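Local structure of aldehyde dehydrogenase A (Escherichia coli BL21, 2OPX) at residues V103-T108 against F154-I159; V284-E289 against N441-Q446. The protein catalyses the irreversible NAD-dependent oxidation of L-lactaldehyde to L-lactate in L-fucose and L-rhamnose breakdown, and also oxidises glycolaldehyde to glycolate. All coordinates share one frame; numbering follows the deposited sequence.

Overall arrangement
The chain first builds helix 98-116, then passes through strands 124-127 and 135-149 to reach helix 155-168. Interaction 1 closes this loop by laying residues 103-108 against 154-159. It ties helix 98-116 to the start of helix 155-168, a crossover helix of the Rossmann-type NAD-binding region. Interaction 2 opens only after interaction 1 has closed, so the two follow in series and neither nest nor cross. It closes a loop of about 150 residues, joining the turn before strand 290-294 to the loop between strands 434-437 and 452-453. These strands belong to the sheet of the catalytic domain. The contacts meet where F107 packs on M445 and F154 on V284. Both border the same deoxycholate.

Interaction 1. Residues V103-T108 against F154-I159; sequences VEVAFT and FPFFLI. With DXC ((3alpha,5beta,12alpha)-3,12-dihydroxycholan-24-oic acid), chain B.
T108 and F157 bring their CA atoms to 4.9 Å, where two short helical segments run almost parallel (8°). Their axes approach to 8.7 Å. V105 and F156 form a second, wider backbone pair. E104 reaches across from helix 98-116 to the first turn of the other helix. Its CG lies anti to the backbone N (chi1 165°), and the chain stays extended beyond it. This brings OE2 to F157 N at 2.9 Å in an almost straight hydrogen bond. The amide meets the anti side of the carboxylate, slightly out of its plane. The start of helix 155-168 and the salt bridge from OE1 to K96 would both favour a charged carboxylate here. K96 also makes a cation-pi contact with the F154 ring.

The second helix links strand 135-149 to the parallel strand 172-176. This is a beta-alpha-beta crossover of the Rossmann-type NAD-binding region.

T108 OG1 bonds back to E104 O at 2.7 Å, from above the carbonyl plane. T108 N reaches the same oxygen from the opposite face. The T108 hydroxyl also lies at the edge of the F157 ring, while its CG2 meets F156 CE2 at 3.7 Å. V105 CG2 touches F156 CD2 at 4.1 Å.

F107 and F157 form a T-shaped pair. The edge of F107 points toward the face of F157, with planes 68° apart and centroids 5.1 Å apart. One face of F107 carries the bound deoxycholate, with the steroid's C14 over the ring centre. F154 CE2 touches the steroid at C3 (3.5 Å), and F157 lies obliquely beside C5. F107, F154 and F157 all belong to the deoxycholate pocket. The F157 side chain also lies near that of R161, which binds (S)-lactate.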
loop_
_atom_site.group_PDB
_atom_site.type_symbol
_atom_site.label_atom_id
_atom_site.label_comp_id
_atom_site.label_asym_id
_atom_site.label_seq_id
_atom_site.Cartn_x
_atom_site.Cartn_y
_atom_site.Cartn_z
ATOM N N VAL A 103 -24.667 -19.562 11.537
ATOM C CA VAL A 103 -23.759 -18.451 11.307
ATOM C C VAL A 103 -22.672 -18.862 10.338
ATOM O O VAL A 103 -22.306 -18.090 9.460
ATOM C CB VAL A 103 -23.110 -17.923 12.620
ATOM C CG1 VAL A 103 -24.188 -17.470 13.584
ATOM C CG2 VAL A 103 -22.237 -18.983 13.247
ATOM N N GLU A 104 -22.163 -20.080 10.483
ATOM C CA GLU A 104 -21.119 -20.548 9.583
ATOM C C GLU A 104 -21.585 -20.375 8.144
ATOM O O GLU A 104 -20.872 -19.802 7.316
ATOM C CB GLU A 104 -20.788 -22.019 9.848
ATOM C CG GLU A 104 -19.975 -22.666 8.734
ATOM C CD GLU A 104 -19.255 -23.931 9.169
ATOM O OE1 GLU A 104 -19.746 -24.627 10.083
ATOM O OE2 GLU A 104 -18.197 -24.240 8.581
ATOM N N VAL A 105 -22.787 -20.867 7.858
ATOM C CA VAL A 105 -23.355 -20.776 6.524
ATOM C C VAL A 105 -23.550 -19.324 6.109
ATOM O O VAL A 105 -23.160 -18.925 5.008
ATOM C CB VAL A 105 -24.714 -21.508 6.449
ATOM C CG1 VAL A 105 -25.399 -21.210 5.126
ATOM C CG2 VAL A 105 -24.502 -22.999 6.603
ATOM N N ALA A 106 -24.144 -18.532 6.991
ATOM C CA ALA A 106 -24.380 -17.130 6.684
ATOM C C ALA A 106 -23.065 -16.381 6.482
ATOM O O ALA A 106 -22.928 -15.585 5.551
ATOM C CB ALA A 106 -25.190 -16.479 7.798
ATOM N N PHE A 107 -22.099 -16.633 7.357
ATOM C CA PHE A 107 -20.800 -15.976 7.266
ATOM C C PHE A 107 -20.084 -16.388 5.987
ATOM O O PHE A 107 -19.483 -15.552 5.313
ATOM C CB PHE A 107 -19.937 -16.321 8.487
ATOM C CG PHE A 107 -18.597 -15.646 8.490
ATOM C CD1 PHE A 107 -17.446 -16.354 8.157
ATOM C CD2 PHE A 107 -18.485 -14.298 8.811
ATOM C CE1 PHE A 107 -16.200 -15.726 8.144
ATOM C CE2 PHE A 107 -17.246 -13.662 8.801
ATOM C CZ PHE A 107 -16.101 -14.378 8.467
ATOM N N THR A 108 -20.160 -17.675 5.657
ATOM C CA THR A 108 -19.535 -18.200 4.448
ATOM C C THR A 108 -19.987 -17.408 3.223
ATOM O O THR A 108 -19.167 -16.957 2.420
ATOM C CB THR A 108 -19.886 -19.687 4.245
ATOM O OG1 THR A 108 -19.224 -20.469 5.245
ATOM C CG2 THR A 108 -19.454 -20.164 2.858
ATOM N N PHE A 154 -15.053 -26.483 10.856
ATOM C CA PHE A 154 -15.803 -25.449 10.137
ATOM C C PHE A 154 -15.647 -25.773 8.655
ATOM O O PHE A 154 -15.171 -24.958 7.867
ATOM C CB PHE A 154 -15.273 -24.053 10.444
ATOM C CG PHE A 154 -15.694 -23.537 11.787
ATOM C CD1 PHE A 154 -14.882 -23.717 12.909
ATOM C CD2 PHE A 154 -16.924 -22.907 11.944
ATOM C CE1 PHE A 154 -15.293 -23.279 14.163
ATOM C CE2 PHE A 154 -17.344 -22.466 13.191
ATOM C CZ PHE A 154 -16.527 -22.652 14.305
ATOM N N PRO A 155 -16.092 -26.977 8.263
ATOM C CA PRO A 155 -16.040 -27.538 6.911
ATOM C C PRO A 155 -16.636 -26.670 5.824
ATOM O O PRO A 155 -16.078 -26.565 4.735
ATOM C CB PRO A 155 -16.786 -28.855 7.064
ATOM C CG PRO A 155 -17.869 -28.481 8.014
ATOM C CD PRO A 155 -17.101 -27.700 9.065
ATOM N N PHE A 156 -17.770 -26.048 6.109
ATOM C CA PHE A 156 -18.399 -25.227 5.099
ATOM C C PHE A 156 -17.638 -23.927 4.874
ATOM O O PHE A 156 -17.276 -23.604 3.743
ATOM C CB PHE A 156 -19.845 -24.923 5.473
ATOM C CG PHE A 156 -20.685 -24.513 4.304
ATOM C CD1 PHE A 156 -20.938 -25.409 3.271
ATOM C CD2 PHE A 156 -21.194 -23.225 4.212
ATOM C CE1 PHE A 156 -21.682 -25.028 2.165
ATOM C CE2 PHE A 156 -21.944 -22.835 3.101
ATOM C CZ PHE A 156 -22.185 -23.738 2.080
ATOM N N PHE A 157 -17.393 -23.184 5.947
ATOM C CA PHE A 157 -16.674 -21.923 5.836
ATOM C C PHE A 157 -15.322 -22.095 5.158
ATOM O O PHE A 157 -14.942 -21.301 4.296
ATOM C CB PHE A 157 -16.460 -21.308 7.215
ATOM C CG PHE A 157 -15.455 -20.185 7.233
ATOM C CD1 PHE A 157 -15.516 -19.158 6.291
ATOM C CD2 PHE A 157 -14.468 -20.138 8.210
ATOM C CE1 PHE A 157 -14.608 -18.096 6.323
ATOM C CE2 PHE A 157 -13.559 -19.085 8.252
ATOM C CZ PHE A 157 -13.630 -18.059 7.306
ATOM N N LEU A 158 -14.593 -23.129 5.546
ATOM C CA LEU A 158 -13.288 -23.338 4.970
ATOM C C LEU A 158 -13.289 -23.641 3.493
ATOM O O LEU A 158 -12.254 -23.520 2.839
ATOM C CB LEU A 158 -12.521 -24.404 5.739
ATOM C CG LEU A 158 -11.563 -23.612 6.628
ATOM C CD1 LEU A 158 -12.273 -23.249 7.929
ATOM C CD2 LEU A 158 -10.305 -24.407 6.873
ATOM N N ILE A 159 -14.435 -24.040 2.956
ATOM C CA ILE A 159 -14.492 -24.280 1.527
ATOM C C ILE A 159 -14.285 -22.887 0.937
ATOM O O ILE A 159 -13.420 -22.673 0.091
ATOM C CB ILE A 159 -15.868 -24.819 1.094
ATOM C CG1 ILE A 159 -16.118 -26.173 1.753
ATOM C CG2 ILE A 159 -15.929 -24.951 -0.430
ATOM C CD1 ILE A 159 -17.475 -26.756 1.454
HETATM C C1 DXC B . -13.910 -19.020 13.330
HETATM C C2 DXC B . -15.156 -19.037 14.244
HETATM C C3 DXC B . -16.459 -19.097 13.400
HETATM C C4 DXC B . -16.549 -17.916 12.348
HETATM C C5 DXC B . -15.252 -17.859 11.504
HETATM C C6 DXC B . -13.961 -17.822 12.359
HETATM C C7 DXC B . -17.710 -19.137 14.310
HETATM C C8 DXC B . -18.062 -17.784 14.943
HETATM C C9 DXC B . -18.209 -16.645 13.920
HETATM C C10 DXC B . -16.905 -16.522 13.054
HETATM C C11 DXC B . -18.533 -15.273 14.573
HETATM C C12 DXC B . -18.706 -14.083 13.563
HETATM C C13 DXC B . -17.371 -13.991 12.746
HETATM C C14 DXC B . -17.013 -15.344 12.046
HETATM C C15 DXC B . -19.743 -15.147 15.477
HETATM C C16 DXC B . -19.781 -13.653 15.747
HETATM C C17 DXC B . -19.001 -12.915 14.627
HETATM C C18 DXC B . -17.605 -18.331 11.303
HETATM C C19 DXC B . -19.728 -11.540 14.266
HETATM O O1 DXC B . -16.270 -13.649 13.604
HETATM O O2 DXC B . -12.720 -18.956 14.125
HETATM C C20 DXC B . -19.878 -14.413 12.561
HETATM C C21 DXC B . -19.000 -10.737 13.174
HETATM C C22 DXC B . -18.458 -9.375 13.684
HETATM C C23 DXC B . -19.526 -8.504 14.386
HETATM O O3 DXC B . -19.623 -8.541 15.650
HETATM O O4 DXC B . -20.284 -7.780 13.679
HETATM C C24 DXC B . -21.233 -11.701 13.927
#

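Interaction 2. Residues V284-E289 against N441-Q446; sequences VCNCAE and NFEAMQ. With DXC ((3alpha,5beta,12alpha)-3,12-dihydroxycholan-24-oic acid), chain B.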
loop_
_atom_site.group_PDB
_atom_site.type_symbol
_atom_site.label_atom_id
_atom_site.label_comp_id
_atom_site.label_asym_id
_atom_site.label_seq_id
_atom_site.Cartn_x
_atom_site.Cartn_y
_atom_site.Cartn_z
ATOM N N VAL A 284 -11.862 -25.671 17.955
ATOM C CA VAL A 284 -11.433 -24.624 17.039
ATOM C C VAL A 284 -9.973 -24.309 17.337
ATOM O O VAL A 284 -9.545 -24.344 18.493
ATOM C CB VAL A 284 -12.266 -23.342 17.198
ATOM C CG1 VAL A 284 -11.983 -22.398 16.037
ATOM C CG2 VAL A 284 -13.737 -23.685 17.265
ATOM N N CYS A 285 -9.210 -24.008 16.291
ATOM C CA CYS A 285 -7.798 -23.711 16.450
ATOM C C CYS A 285 -7.536 -22.454 17.278
ATOM O O CYS A 285 -6.516 -22.362 17.959
ATOM C CB CYS A 285 -7.130 -23.584 15.074
ATOM S SG CYS A 285 -7.142 -25.111 14.077
ATOM N N ASN A 286 -8.448 -21.490 17.237
ATOM C CA ASN A 286 -8.237 -20.267 18.000
ATOM C C ASN A 286 -8.984 -20.226 19.330
ATOM O O ASN A 286 -9.146 -19.165 19.928
ATOM C CB ASN A 286 -8.596 -19.048 17.150
ATOM C CG ASN A 286 -9.992 -19.117 16.598
ATOM O OD1 ASN A 286 -10.964 -18.897 17.313
ATOM N ND2 ASN A 286 -10.102 -19.433 15.314
ATOM N N CYS A 287 -9.429 -21.389 19.793
ATOM C CA CYS A 287 -10.131 -21.481 21.067
ATOM C C CYS A 287 -9.189 -21.146 22.211
ATOM O O CYS A 287 -7.993 -21.435 22.139
ATOM C CB CYS A 287 -10.644 -22.902 21.306
ATOM S SG CYS A 287 -12.153 -23.345 20.462
ATOM N N ALA A 288 -9.723 -20.538 23.266
ATOM C CA ALA A 288 -8.912 -20.252 24.442
ATOM C C ALA A 288 -8.626 -21.654 24.994
ATOM O O ALA A 288 -9.536 -22.353 25.429
ATOM C CB ALA A 288 -9.709 -19.430 25.449
ATOM N N GLU A 289 -7.365 -22.069 24.951
ATOM C CA GLU A 289 -6.977 -23.396 25.409
ATOM C C GLU A 289 -6.236 -23.405 26.731
ATOM O O GLU A 289 -5.994 -24.467 27.301
ATOM C CB GLU A 289 -6.093 -24.064 24.358
ATOM C CG GLU A 289 -6.821 -24.635 23.158
ATOM C CD GLU A 289 -6.918 -26.145 23.217
ATOM O OE1 GLU A 289 -5.991 -26.772 23.772
ATOM O OE2 GLU A 289 -7.911 -26.701 22.695
ATOM N N ASN A 441 -12.249 -14.507 20.977
ATOM C CA ASN A 441 -11.422 -14.840 19.822
ATOM C C ASN A 441 -12.175 -15.189 18.540
ATOM O O ASN A 441 -12.236 -16.356 18.162
ATOM C CB ASN A 441 -10.495 -16.014 20.168
ATOM C CG ASN A 441 -9.924 -15.921 21.571
ATOM O OD1 ASN A 441 -9.879 -14.841 22.166
ATOM N ND2 ASN A 441 -9.472 -17.054 22.102
ATOM N N PHE A 442 -12.739 -14.194 17.864
ATOM C CA PHE A 442 -13.451 -14.442 16.609
ATOM C C PHE A 442 -12.854 -13.554 15.511
ATOM O O PHE A 442 -13.059 -12.341 15.519
ATOM C CB PHE A 442 -14.947 -14.130 16.771
ATOM C CG PHE A 442 -15.669 -15.048 17.728
ATOM C CD1 PHE A 442 -16.963 -14.747 18.147
ATOM C CD2 PHE A 442 -15.065 -16.214 18.206
ATOM C CE1 PHE A 442 -17.647 -15.591 19.028
ATOM C CE2 PHE A 442 -15.738 -17.068 19.088
ATOM C CZ PHE A 442 -17.031 -16.754 19.499
ATOM N N GLU A 443 -12.117 -14.149 14.573
ATOM C CA GLU A 443 -11.499 -13.371 13.502
ATOM C C GLU A 443 -12.523 -12.698 12.603
ATOM O O GLU A 443 -13.606 -13.235 12.368
ATOM C CB GLU A 443 -10.623 -14.232 12.590
ATOM C CG GLU A 443 -9.879 -15.355 13.231
ATOM C CD GLU A 443 -10.712 -16.605 13.300
ATOM O OE1 GLU A 443 -11.594 -16.670 14.180
ATOM O OE2 GLU A 443 -10.497 -17.514 12.467
ATOM N N ALA A 444 -12.157 -11.526 12.094
ATOM C CA ALA A 444 -13.001 -10.775 11.171
ATOM C C ALA A 444 -12.576 -11.249 9.788
ATOM O O ALA A 444 -11.426 -11.653 9.597
ATOM C CB ALA A 444 -12.742 -9.282 11.308
ATOM N N MET A 445 -13.484 -11.211 8.821
ATOM C CA MET A 445 -13.128 -11.654 7.479
ATOM C C MET A 445 -12.073 -10.743 6.849
ATOM O O MET A 445 -11.366 -11.148 5.927
ATOM C CB MET A 445 -14.371 -11.721 6.584
ATOM C CG MET A 445 -15.144 -10.420 6.465
ATOM S SD MET A 445 -16.567 -10.581 5.363
ATOM C CE MET A 445 -17.727 -11.451 6.409
ATOM N N GLN A 446 -11.963 -9.519 7.355
ATOM C CA GLN A 446 -11.000 -8.571 6.829
ATOM C C GLN A 446 -9.718 -8.529 7.649
ATOM O O GLN A 446 -8.911 -7.612 7.497
ATOM C CB GLN A 446 -11.601 -7.167 6.760
ATOM C CG GLN A 446 -11.892 -6.518 8.111
ATOM C CD GLN A 446 -13.319 -6.733 8.587
ATOM O OE1 GLN A 446 -13.954 -5.810 9.105
ATOM N NE2 GLN A 446 -13.828 -7.948 8.421
HETATM C C1 DXC B . -13.910 -19.020 13.330
HETATM C C2 DXC B . -15.156 -19.037 14.244
HETATM C C3 DXC B . -16.459 -19.097 13.400
HETATM C C4 DXC B . -16.549 -17.916 12.348
HETATM C C5 DXC B . -15.252 -17.859 11.504
HETATM C C6 DXC B . -13.961 -17.822 12.359
HETATM C C7 DXC B . -17.710 -19.137 14.310
HETATM C C8 DXC B . -18.062 -17.784 14.943
HETATM C C9 DXC B . -18.209 -16.645 13.920
HETATM C C10 DXC B . -16.905 -16.522 13.054
HETATM C C11 DXC B . -18.533 -15.273 14.573
HETATM C C12 DXC B . -18.706 -14.083 13.563
HETATM C C13 DXC B . -17.371 -13.991 12.746
HETATM C C14 DXC B . -17.013 -15.344 12.046
HETATM C C15 DXC B . -19.743 -15.147 15.477
HETATM C C16 DXC B . -19.781 -13.653 15.747
HETATM C C17 DXC B . -19.001 -12.915 14.627
HETATM C C18 DXC B . -17.605 -18.331 11.303
HETATM C C19 DXC B . -19.728 -11.540 14.266
HETATM O O1 DXC B . -16.270 -13.649 13.604
HETATM O O2 DXC B . -12.720 -18.956 14.125
HETATM C C20 DXC B . -19.878 -14.413 12.561
HETATM C C21 DXC B . -19.000 -10.737 13.174
HETATM C C22 DXC B . -18.458 -9.375 13.684
HETATM C C23 DXC B . -19.526 -8.504 14.386
HETATM O O3 DXC B . -19.623 -8.541 15.650
HETATM O O4 DXC B . -20.284 -7.780 13.679
HETATM C C24 DXC B . -21.233 -11.701 13.927
#
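N286 and E443 grip the same hydroxyl of the bound deoxycholate, O2 on its terminal six-membered ring. N286 ND2 donates to O2 at 2.9 Å (160°). The hydroxyl donates in turn to E443 OE1, in a bond modelled rather short, and so acts as acceptor and donor. The two side chains come from opposite directions, with amide and carboxylate planes 59° apart. They bond through the hydroxyl, not to each other: N286 ND2 and E443 OE1 are close, but the angle is poor. E443 is bent at its second torsion (chi2 87°), and its carboxylate ends beside the steroid hydroxyl and N286. A salt bridge from E443 OE2 to R161 fixes the other end of that carboxylate. N286, E443 and R161 all bind (S)-lactate, as does the nearby H449. The deoxycholate hydroxyl thus lies among lactate-binding residues, consistent with overlap with the substrate site.

The second steroid hydroxyl, O1, donates to the backbone O of E443 at 3.0 Å. The F442 ring lies obliquely against the steroid, with CD1 3.9 Å from its C16.

The direct bond across the contact is N441 ND2 to N286 O, at 3.0 Å. The donor lies close to the line of the C=O bond, and the oxygen is near the plane of the N441 amide. N286 is held in a type I turn from V284 to C287, closed by C287 N to V284 O. The turn contains C285, inferred to be the active-site cysteine. N286 is also thought to matter for substrate specificity.

N441 N bonds to S276 on helix 266-278, and N441 and N286 both pack on T412 of strand 409-416. Further along, A444 N bonds to Y476 of a second subunit, while M445 reaches helix 98-116.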